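Local coordinates for putative sarcosine dimethylglycine methyltransferase (Galdieria sulphuraria, PDB 2O57), which probably transfers methyl groups from S-adenosylmethionine to sarcosine and dimethylglycine, the last methylation steps on the way to glycine betaine, at residues 37-42 with 246-251; 71-76 with 228-233; 77-82 with 151-156. All coordinates share one frame; numbering follows the deposited sequence.

Contact 1 of 3, residues 37-42 with 246-251; sequences FHVWGG and KAELIK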
loop_
_atom_site.group_PDB
_atom_site.type_symbol
_atom_site.label_atom_id
_atom_site.label_comp_id
_atom_site.label_asym_id
_atom_site.label_seq_id
_atom_site.Cartn_x
_atom_site.Cartn_y
_atom_site.Cartn_z
ATOM N N PHE A 37 14.633 13.163 -19.048
ATOM C CA PHE A 37 15.704 14.066 -18.668
ATOM C C PHE A 37 15.415 15.504 -19.107
ATOM O O PHE A 37 15.725 16.436 -18.401
ATOM C CB PHE A 37 17.070 13.558 -19.212
ATOM C CG PHE A 37 18.240 14.352 -18.735
ATOM C CD1 PHE A 37 18.763 14.150 -17.460
ATOM C CD2 PHE A 37 18.803 15.329 -19.551
ATOM C CE1 PHE A 37 19.882 14.911 -17.008
ATOM C CE2 PHE A 37 19.894 16.085 -19.123
ATOM C CZ PHE A 37 20.434 15.880 -17.839
ATOM N N HIS A 38 14.829 15.695 -20.280
ATOM C CA HIS A 38 14.599 17.061 -20.801
ATOM C C HIS A 38 13.696 17.829 -19.835
ATOM O O HIS A 38 13.900 18.998 -19.597
ATOM C CB HIS A 38 13.951 17.010 -22.175
ATOM C CG HIS A 38 13.513 18.353 -22.709
ATOM N ND1 HIS A 38 14.405 19.303 -23.169
ATOM C CD2 HIS A 38 12.278 18.904 -22.843
ATOM C CE1 HIS A 38 13.741 20.370 -23.580
ATOM N NE2 HIS A 38 12.451 20.157 -23.386
ATOM N N VAL A 39 12.691 17.151 -19.293
ATOM C CA VAL A 39 11.696 17.847 -18.465
ATOM C C VAL A 39 12.122 17.893 -17.004
ATOM O O VAL A 39 12.031 18.933 -16.358
ATOM C CB VAL A 39 10.256 17.243 -18.656
ATOM C CG1 VAL A 39 9.200 18.001 -17.805
ATOM C CG2 VAL A 39 9.848 17.221 -20.171
ATOM N N TRP A 40 12.622 16.777 -16.493
ATOM C CA TRP A 40 12.862 16.612 -15.053
ATOM C C TRP A 40 14.347 16.439 -14.669
ATOM O O TRP A 40 14.674 16.234 -13.483
ATOM C CB TRP A 40 12.025 15.434 -14.526
ATOM C CG TRP A 40 10.527 15.707 -14.670
ATOM C CD1 TRP A 40 9.776 16.562 -13.921
ATOM C CD2 TRP A 40 9.642 15.127 -15.632
ATOM N NE1 TRP A 40 8.467 16.563 -14.361
ATOM C CE2 TRP A 40 8.357 15.676 -15.404
ATOM C CE3 TRP A 40 9.806 14.173 -16.660
ATOM C CZ2 TRP A 40 7.247 15.315 -16.174
ATOM C CZ3 TRP A 40 8.686 13.822 -17.444
ATOM C CH2 TRP A 40 7.428 14.378 -17.185
ATOM N N GLY A 41 15.250 16.524 -15.665
ATOM C CA GLY A 41 16.694 16.532 -15.376
ATOM C C GLY A 41 17.145 15.296 -14.601
ATOM O O GLY A 41 16.660 14.163 -14.807
ATOM N N GLY A 42 18.088 15.495 -13.707
ATOM C CA GLY A 42 18.704 14.377 -13.023
ATOM C C GLY A 42 18.008 13.962 -11.763
ATOM O O GLY A 42 18.537 13.150 -11.006
ATOM N N LYS A 246 1.751 11.078 -20.755
ATOM C CA LYS A 246 1.307 11.246 -22.140
ATOM C C LYS A 246 0.943 12.689 -22.456
ATOM O O LYS A 246 1.240 13.178 -23.556
ATOM C CB LYS A 246 0.135 10.312 -22.472
ATOM C CG LYS A 246 -0.205 10.283 -23.975
ATOM C CD LYS A 246 -1.272 9.200 -24.331
ATOM C CE LYS A 246 -2.587 9.620 -23.784
ATOM N NZ LYS A 246 -3.192 10.660 -24.712
ATOM N N ALA A 247 0.272 13.358 -21.511
ATOM C CA ALA A 247 -0.088 14.766 -21.679
ATOM C C ALA A 247 1.184 15.625 -21.819
ATOM O O ALA A 247 1.244 16.513 -22.651
ATOM C CB ALA A 247 -0.939 15.243 -20.460
ATOM N N GLU A 248 2.177 15.377 -20.971
ATOM C CA GLU A 248 3.460 16.106 -21.059
ATOM C C GLU A 248 4.211 15.843 -22.373
ATOM O O GLU A 248 4.799 16.771 -22.960
ATOM C CB GLU A 248 4.374 15.779 -19.858
ATOM C CG GLU A 248 5.577 16.739 -19.778
ATOM C CD GLU A 248 5.184 18.163 -19.348
ATOM O OE1 GLU A 248 4.045 18.401 -18.862
ATOM O OE2 GLU A 248 6.009 19.065 -19.535
ATOM N N LEU A 249 4.153 14.615 -22.859
ATOM C CA LEU A 249 4.806 14.269 -24.129
ATOM C C LEU A 249 4.142 15.084 -25.286
ATOM O O LEU A 249 4.815 15.596 -26.198
ATOM C CB LEU A 249 4.699 12.760 -24.367
ATOM C CG LEU A 249 5.116 12.196 -25.744
ATOM C CD1 LEU A 249 6.610 12.517 -25.969
ATOM C CD2 LEU A 249 4.897 10.699 -25.852
ATOM N N ILE A 250 2.820 15.185 -25.240
ATOM C CA ILE A 250 2.077 15.954 -26.264
ATOM C C ILE A 250 2.428 17.439 -26.131
ATOM O O ILE A 250 2.724 18.121 -27.132
ATOM C CB ILE A 250 0.551 15.665 -26.168
ATOM C CG1 ILE A 250 0.284 14.250 -26.701
ATOM C CG2 ILE A 250 -0.262 16.742 -26.935
ATOM C CD1 ILE A 250 -1.141 13.689 -26.349
ATOM N N LYS A 251 2.443 17.927 -24.898
ATOM C CA LYS A 251 2.781 19.328 -24.635
ATOM C C LYS A 251 4.141 19.718 -25.238
ATOM O O LYS A 251 4.292 20.815 -25.811
ATOM C CB LYS A 251 2.815 19.581 -23.137
ATOM C CG LYS A 251 3.229 20.992 -22.768
ATOM C CD LYS A 251 2.852 21.382 -21.338
ATOM C CE LYS A 251 3.258 22.851 -21.096
ATOM N NZ LYS A 251 3.494 23.140 -19.629
#

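Contact 2 of 3, residues 71-76 with 228-233; sequences ASELAM and TLRTFS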
loop_
_atom_site.group_PDB
_atom_site.type_symbol
_atom_site.label_atom_id
_atom_site.label_comp_id
_atom_site.label_asym_id
_atom_site.label_seq_id
_atom_site.Cartn_x
_atom_site.Cartn_y
_atom_site.Cartn_z
ATOM N N ALA A 71 10.039 5.669 1.320
ATOM C CA ALA A 71 11.049 5.895 2.340
ATOM C C ALA A 71 10.411 5.775 3.738
ATOM O O ALA A 71 10.997 5.211 4.638
ATOM C CB ALA A 71 11.703 7.233 2.150
ATOM N N SER A 72 9.181 6.267 3.886
ATOM C CA SER A 72 8.480 6.147 5.160
ATOM C C SER A 72 8.198 4.686 5.519
ATOM O O SER A 72 8.360 4.298 6.670
ATOM C CB SER A 72 7.196 6.996 5.143
ATOM O OG SER A 72 6.503 6.884 6.377
ATOM N N GLU A 73 7.816 3.871 4.531
ATOM C CA GLU A 73 7.526 2.453 4.746
ATOM C C GLU A 73 8.836 1.782 5.196
ATOM O O GLU A 73 8.864 1.094 6.203
ATOM C CB GLU A 73 6.950 1.789 3.474
ATOM C CG GLU A 73 5.557 2.363 3.027
ATOM C CD GLU A 73 4.410 1.907 3.889
ATOM O OE1 GLU A 73 4.593 0.969 4.708
ATOM O OE2 GLU A 73 3.314 2.469 3.759
ATOM N N LEU A 74 9.919 2.047 4.473
ATOM C CA LEU A 74 11.224 1.510 4.805
ATOM C C LEU A 74 11.693 1.950 6.205
ATOM O O LEU A 74 12.240 1.150 6.956
ATOM C CB LEU A 74 12.238 1.946 3.752
ATOM C CG LEU A 74 13.523 1.142 3.578
ATOM C CD1 LEU A 74 13.257 -0.367 3.501
ATOM C CD2 LEU A 74 14.222 1.622 2.276
ATOM N N ALA A 75 11.494 3.222 6.544
ATOM C CA ALA A 75 11.927 3.752 7.853
ATOM C C ALA A 75 11.247 3.038 9.037
ATOM O O ALA A 75 11.872 2.810 10.102
ATOM C CB ALA A 75 11.698 5.267 7.930
HETATM N N MSE A 76 9.965 2.680 8.845
HETATM C CA MSE A 76 9.196 1.962 9.883
HETATM C C MSE A 76 9.830 0.601 10.208
HETATM O O MSE A 76 9.612 0.071 11.294
HETATM C CB MSE A 76 7.709 1.784 9.471
HETATM C CG MSE A 76 6.928 3.103 9.344
HETATM SE SE MSE A 76 6.653 3.905 11.061
HETATM C CE MSE A 76 4.997 3.011 11.545
ATOM N N THR A 228 7.651 -11.614 2.796
ATOM C CA THR A 228 6.943 -10.436 2.341
ATOM C C THR A 228 6.272 -9.818 3.572
ATOM O O THR A 228 5.432 -10.458 4.246
ATOM C CB THR A 228 5.902 -10.773 1.265
ATOM O OG1 THR A 228 6.569 -11.273 0.101
ATOM C CG2 THR A 228 5.143 -9.515 0.893
ATOM N N LEU A 229 6.700 -8.614 3.897
ATOM C CA LEU A 229 6.188 -7.856 5.050
ATOM C C LEU A 229 4.872 -7.172 4.741
ATOM O O LEU A 229 3.972 -7.170 5.577
ATOM C CB LEU A 229 7.173 -6.777 5.460
ATOM C CG LEU A 229 8.569 -7.191 5.952
ATOM C CD1 LEU A 229 9.377 -5.949 6.413
ATOM C CD2 LEU A 229 8.488 -8.207 7.095
ATOM N N ARG A 230 4.773 -6.594 3.544
ATOM C CA ARG A 230 3.586 -5.867 3.103
ATOM C C ARG A 230 3.605 -5.665 1.588
ATOM O O ARG A 230 4.688 -5.622 0.975
ATOM C CB ARG A 230 3.488 -4.523 3.828
ATOM C CG ARG A 230 4.679 -3.566 3.601
ATOM C CD ARG A 230 4.650 -2.366 4.532
ATOM N NE ARG A 230 5.269 -2.688 5.830
ATOM C CZ ARG A 230 6.042 -1.865 6.538
ATOM N NH1 ARG A 230 6.297 -0.615 6.135
ATOM N NH2 ARG A 230 6.565 -2.282 7.681
ATOM N N THR A 231 2.415 -5.504 1.000
ATOM C CA THR A 231 2.261 -5.216 -0.420
ATOM C C THR A 231 1.187 -4.151 -0.683
ATOM O O THR A 231 0.293 -3.894 0.173
ATOM C CB THR A 231 1.965 -6.488 -1.257
ATOM O OG1 THR A 231 0.690 -7.032 -0.918
ATOM C CG2 THR A 231 3.017 -7.567 -1.033
ATOM N N PHE A 232 1.294 -3.535 -1.866
ATOM C CA PHE A 232 0.494 -2.403 -2.259
ATOM C C PHE A 232 0.213 -2.579 -3.744
ATOM O O PHE A 232 1.096 -2.987 -4.512
ATOM C CB PHE A 232 1.274 -1.075 -2.041
ATOM C CG PHE A 232 1.786 -0.872 -0.625
ATOM C CD1 PHE A 232 1.054 -0.123 0.301
ATOM C CD2 PHE A 232 3.005 -1.412 -0.218
ATOM C CE1 PHE A 232 1.528 0.054 1.626
ATOM C CE2 PHE A 232 3.465 -1.255 1.097
ATOM C CZ PHE A 232 2.740 -0.520 2.014
ATOM N N SER A 233 -1.024 -2.318 -4.146
ATOM C CA SER A 233 -1.383 -2.342 -5.571
ATOM C C SER A 233 -2.129 -1.042 -5.801
ATOM O O SER A 233 -3.135 -0.767 -5.118
ATOM C CB SER A 233 -2.244 -3.573 -5.896
ATOM O OG SER A 233 -2.790 -3.489 -7.215
HETATM O O HOH W 1 7.449 -1.837 10.657
#

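Contact 3 of 3, residues 77-82 with 151-156; sequences TGVLQR and YDFIWS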
loop_
_atom_site.group_PDB
_atom_site.type_symbol
_atom_site.label_atom_id
_atom_site.label_comp_id
_atom_site.label_asym_id
_atom_site.label_seq_id
_atom_site.Cartn_x
_atom_site.Cartn_y
_atom_site.Cartn_z
ATOM N N THR A 77 10.627 0.038 9.293
ATOM C CA THR A 77 11.296 -1.258 9.580
ATOM C C THR A 77 12.585 -1.121 10.405
ATOM O O THR A 77 13.181 -2.139 10.770
ATOM C CB THR A 77 11.610 -2.087 8.275
ATOM O OG1 THR A 77 12.728 -1.507 7.579
ATOM C CG2 THR A 77 10.352 -2.194 7.352
ATOM N N GLY A 78 13.014 0.113 10.696
ATOM C CA GLY A 78 14.240 0.338 11.463
ATOM C C GLY A 78 15.560 0.373 10.709
ATOM O O GLY A 78 16.578 0.704 11.307
ATOM N N VAL A 79 15.552 0.103 9.401
ATOM C CA VAL A 79 16.821 -0.062 8.655
ATOM C C VAL A 79 17.496 1.246 8.261
ATOM O O VAL A 79 18.705 1.242 7.940
ATOM C CB VAL A 79 16.709 -0.949 7.376
ATOM C CG1 VAL A 79 16.384 -2.431 7.741
ATOM C CG2 VAL A 79 15.710 -0.361 6.352
ATOM N N LEU A 80 16.775 2.363 8.319
ATOM C CA LEU A 80 17.321 3.631 7.798
ATOM C C LEU A 80 18.069 4.468 8.871
ATOM O O LEU A 80 17.849 5.668 9.062
ATOM C CB LEU A 80 16.265 4.422 6.987
ATOM C CG LEU A 80 15.610 3.730 5.755
ATOM C CD1 LEU A 80 14.542 4.645 5.083
ATOM C CD2 LEU A 80 16.668 3.364 4.757
ATOM N N GLN A 81 18.959 3.793 9.584
ATOM C CA GLN A 81 19.804 4.428 10.590
ATOM C C GLN A 81 20.897 5.222 9.873
ATOM O O GLN A 81 21.236 4.919 8.724
ATOM C CB GLN A 81 20.410 3.350 11.509
ATOM C CG GLN A 81 19.374 2.422 12.168
ATOM C CD GLN A 81 18.469 3.162 13.155
ATOM O OE1 GLN A 81 18.924 4.062 13.877
ATOM N NE2 GLN A 81 17.189 2.775 13.212
ATOM N N ARG A 82 21.442 6.244 10.537
ATOM C CA ARG A 82 22.616 6.941 10.033
ATOM C C ARG A 82 23.710 5.923 9.765
ATOM O O ARG A 82 23.922 5.009 10.563
ATOM C CB ARG A 82 23.146 7.952 11.061
ATOM C CG ARG A 82 22.122 8.990 11.487
ATOM C CD ARG A 82 22.799 10.256 12.036
ATOM N NE ARG A 82 23.330 11.083 10.950
ATOM C CZ ARG A 82 22.576 11.735 10.057
ATOM N NH1 ARG A 82 21.243 11.655 10.096
ATOM N NH2 ARG A 82 23.157 12.463 9.108
ATOM N N TYR A 151 24.474 -5.436 2.519
ATOM C CA TYR A 151 23.544 -4.324 2.669
ATOM C C TYR A 151 22.533 -4.409 3.793
ATOM O O TYR A 151 21.891 -5.423 3.994
ATOM C CB TYR A 151 22.850 -4.034 1.316
ATOM C CG TYR A 151 23.867 -3.620 0.265
ATOM C CD1 TYR A 151 24.415 -2.341 0.281
ATOM C CD2 TYR A 151 24.315 -4.522 -0.688
ATOM C CE1 TYR A 151 25.366 -1.951 -0.636
ATOM C CE2 TYR A 151 25.275 -4.165 -1.632
ATOM C CZ TYR A 151 25.806 -2.874 -1.591
ATOM O OH TYR A 151 26.754 -2.483 -2.513
ATOM N N ASP A 152 22.351 -3.299 4.487
ATOM C CA ASP A 152 21.244 -3.187 5.410
ATOM C C ASP A 152 19.906 -3.151 4.686
ATOM O O ASP A 152 18.920 -3.606 5.221
ATOM C CB ASP A 152 21.433 -1.953 6.264
ATOM C CG ASP A 152 22.704 -2.024 7.070
ATOM O OD1 ASP A 152 22.748 -2.929 7.923
ATOM O OD2 ASP A 152 23.653 -1.248 6.810
ATOM N N PHE A 153 19.884 -2.607 3.466
ATOM C CA PHE A 153 18.642 -2.443 2.708
ATOM C C PHE A 153 18.904 -2.291 1.206
ATOM O O PHE A 153 20.023 -1.959 0.767
ATOM C CB PHE A 153 17.788 -1.259 3.238
ATOM C CG PHE A 153 18.399 0.095 3.000
ATOM C CD1 PHE A 153 18.087 0.825 1.843
ATOM C CD2 PHE A 153 19.273 0.668 3.944
ATOM C CE1 PHE A 153 18.665 2.105 1.627
ATOM C CE2 PHE A 153 19.842 1.938 3.742
ATOM C CZ PHE A 153 19.524 2.657 2.571
ATOM N N ILE A 154 17.877 -2.636 0.439
ATOM C CA ILE A 154 17.814 -2.466 -1.008
ATOM C C ILE A 154 16.568 -1.625 -1.351
ATOM O O ILE A 154 15.456 -1.833 -0.803
ATOM C CB ILE A 154 17.745 -3.809 -1.780
ATOM C CG1 ILE A 154 19.015 -4.602 -1.559
ATOM C CG2 ILE A 154 17.477 -3.574 -3.324
ATOM C CD1 ILE A 154 18.973 -6.098 -2.111
ATOM N N TRP A 155 16.759 -0.709 -2.296
ATOM C CA TRP A 155 15.710 0.170 -2.792
ATOM C C TRP A 155 15.712 -0.033 -4.286
ATOM O O TRP A 155 16.799 0.011 -4.923
ATOM C CB TRP A 155 16.123 1.604 -2.475
ATOM C CG TRP A 155 15.305 2.766 -3.070
ATOM C CD1 TRP A 155 15.402 3.297 -4.339
ATOM C CD2 TRP A 155 14.338 3.566 -2.377
ATOM N NE1 TRP A 155 14.559 4.389 -4.473
ATOM C CE2 TRP A 155 13.889 4.573 -3.287
ATOM C CE3 TRP A 155 13.817 3.545 -1.071
ATOM C CZ2 TRP A 155 12.935 5.546 -2.931
ATOM C CZ3 TRP A 155 12.855 4.510 -0.706
ATOM C CH2 TRP A 155 12.446 5.517 -1.636
ATOM N N SER A 156 14.533 -0.269 -4.870
ATOM C CA SER A 156 14.468 -0.384 -6.338
ATOM C C SER A 156 13.120 0.126 -6.841
ATOM O O SER A 156 12.083 -0.470 -6.562
ATOM C CB SER A 156 14.686 -1.848 -6.746
ATOM O OG SER A 156 14.733 -1.972 -8.157
#

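Contact 1 of 3, residues 37-42 with 246-251
Val39 and Trp40, in the last turn of helix 27-40, meet Glu248 on helix 235-251 in a small helix-to-helix contact at the surface of the molecule, away from the central Rossmann-like sheet of this methyltransferase fold. Glu248 is the sole residue of its segment that touches them, and it does so with two parts of its side chain. Its aliphatic CG comes obliquely to the far corner of the indole, 4.0 Å from Trp40 CH2, with carboxylate and ring planes 51° apart. Further out, OE2 comes within 3.8 Å of Val39 CG1, the two side chains approaching from opposite directions. Both are van der Waals contacts; no hydrogen bond links the segments.

The same Val39 methyl has a second neighbour. With CG1 anti to the backbone N (chi1 -179°), the methyl lies over the centre of the Trp40 ring, 3.4 Å above its plane. The methyl thus touches both the indole of the next residue and the carboxylate from the facing helix. Glu248 puts its CG anti to N and then bends at chi2 (71°), which separates the part facing the tryptophan from the charged end.

In the next shell, the main polar partner of that end is on its own side of the contact: OE2 forms a salt bridge with Arg252 NE, and the Arg252 side chain also touches Val39. Phe35, one turn back on helix 27-40, packs on Glu248 and Leu249, while His38 NE2 hydrogen-bonds Glu255 OE2 just beyond helix 235-251. The Trp40 carbonyl receives a hydrogen bond from Arg60 NH2. Helix 27-40 stops here as Gly41 swings to positive phi, with Gly41 N still bonded to Phe37 O at 2.8 Å.

Contact 2 of 3, residues 71-76 with 228-233
Glu73 and Arg230 carry the charged part of this buried contact. Arg230 NH1 donates to Glu73 OE1 at 2.7 Å, a short but bent bond that meets the anti lone pair of that oxygen, with the acceptor tilted 26° out of the guanidinium plane. The same nitrogen makes a weak hydrogen bond to the backbone, 3.1 Å from NH1 to Glu73 O, so NH1 is held by the side chain and the main chain of one residue. Both charges have second mates on the other subunit: Arg234 of that chain for Glu73 OE1, and Asp236 of that chain for Arg230 NH2.

Water mediates one further, weak link, lying 3.0 Å from Met76 O and 3.1 Å from Arg230 NH2.

Among the packing contacts, Phe232 CZ reaches Glu73 CD at 3.5 Å, the ring oblique to the carboxylate. The bend of Glu73 at chi2 (-75°) brings the acid over to this ring. Trp69 NE1 hydrogen-bonds its OE2, and the Trp69 and Phe232 rings meet edge-to-face. The CB of Met76, a selenomethionine, brushes the guanidinium edge.

Helix 71-76 thus lies nearly antiparallel (161°) on the end strand that this chain gives to the Rossmann-like sheet. Leu229 and Arg230 form a classic beta bulge opposite Leu290, and residues 231-233 pair antiparallel with the second subunit, a sheet continued through the dimer.

Contact 3 of 3, residues 77-82 with 151-156
Val79 and Leu80, in the connection from helix 59-76 to strand 85-89, pack on Asp152 and Phe153 at the start of strand 151-157, which runs parallel beside strand 85-89 in the Rossmann-like sheet. The centre of the contact is a CH-pi interaction. Leu80 CD2 stands over the middle of the Phe153 ring, 3.6 Å from its centroid and only 12° off the ring normal, so the methyl is within 4.1 Å of all six ring carbons from one face. The leucine side chain crosses the phenylalanine at about a right angle, meeting the face with one branch. Phe153 presents that face with CG between its backbone N and carbonyl carbon (chi1 68°).

Val79 packs nearer the strand backbone. Its CG2 lies 3.8 Å from Phe153 CB, and its CG1 comes equally near Asp152 O, at 3.8 Å. Replacing Phe153 by an alanine would probably leave Leu80 CD2 without the ring it rests on and open a gap that also reaches Ala84 and Val106.

The loop holds its own shape. Leu80 is the centre of an inverse gamma turn, closed by a weak bond of 3.0 Å from Gln81 N to Val79 O. Gln81 folds back, its NE2 donating to Gly78 O at 2.9 Å along a nearly straight line (168°). Gly78, with positive phi, ends the helical run before it. The carboxylate of Asp152 is engaged outside the two segments: OD2 accepts from Lys85 N, and OD1 forms a salt bridge with Lys178 NZ.

Such packing joins the lead-in to the first sheet strand with the start of its parallel neighbour, at the amino ends of the strands in a class I methyltransferase fold.

How the contacts relate
Contacts 2 and 3 are neighbours, with centres about 12 Å apart; contact 3 begins in the loop after helix 59-76, the helix of contact 2. Leu80 CD1 packs 3.6 Å from Ala71 O, and Leu74 CD1 3.8 Å from Val79 CG2. Ala71 N lies 3.7 Å from Trp155 CZ3, so the helix touches strand 151-157 as well as 226-233. Contact 1 stands apart, its centre about 29 Å from contact 2's and about 31 Å from contact 3's, across the chain's centre from the latter. Along the sequence, contact 3 nests inside contact 2 and both inside contact 1. Beside contact 1, Phe37 meets Tyr93 of the glycine-rich turn after strand 85-89, which probably borders the cofactor pocket.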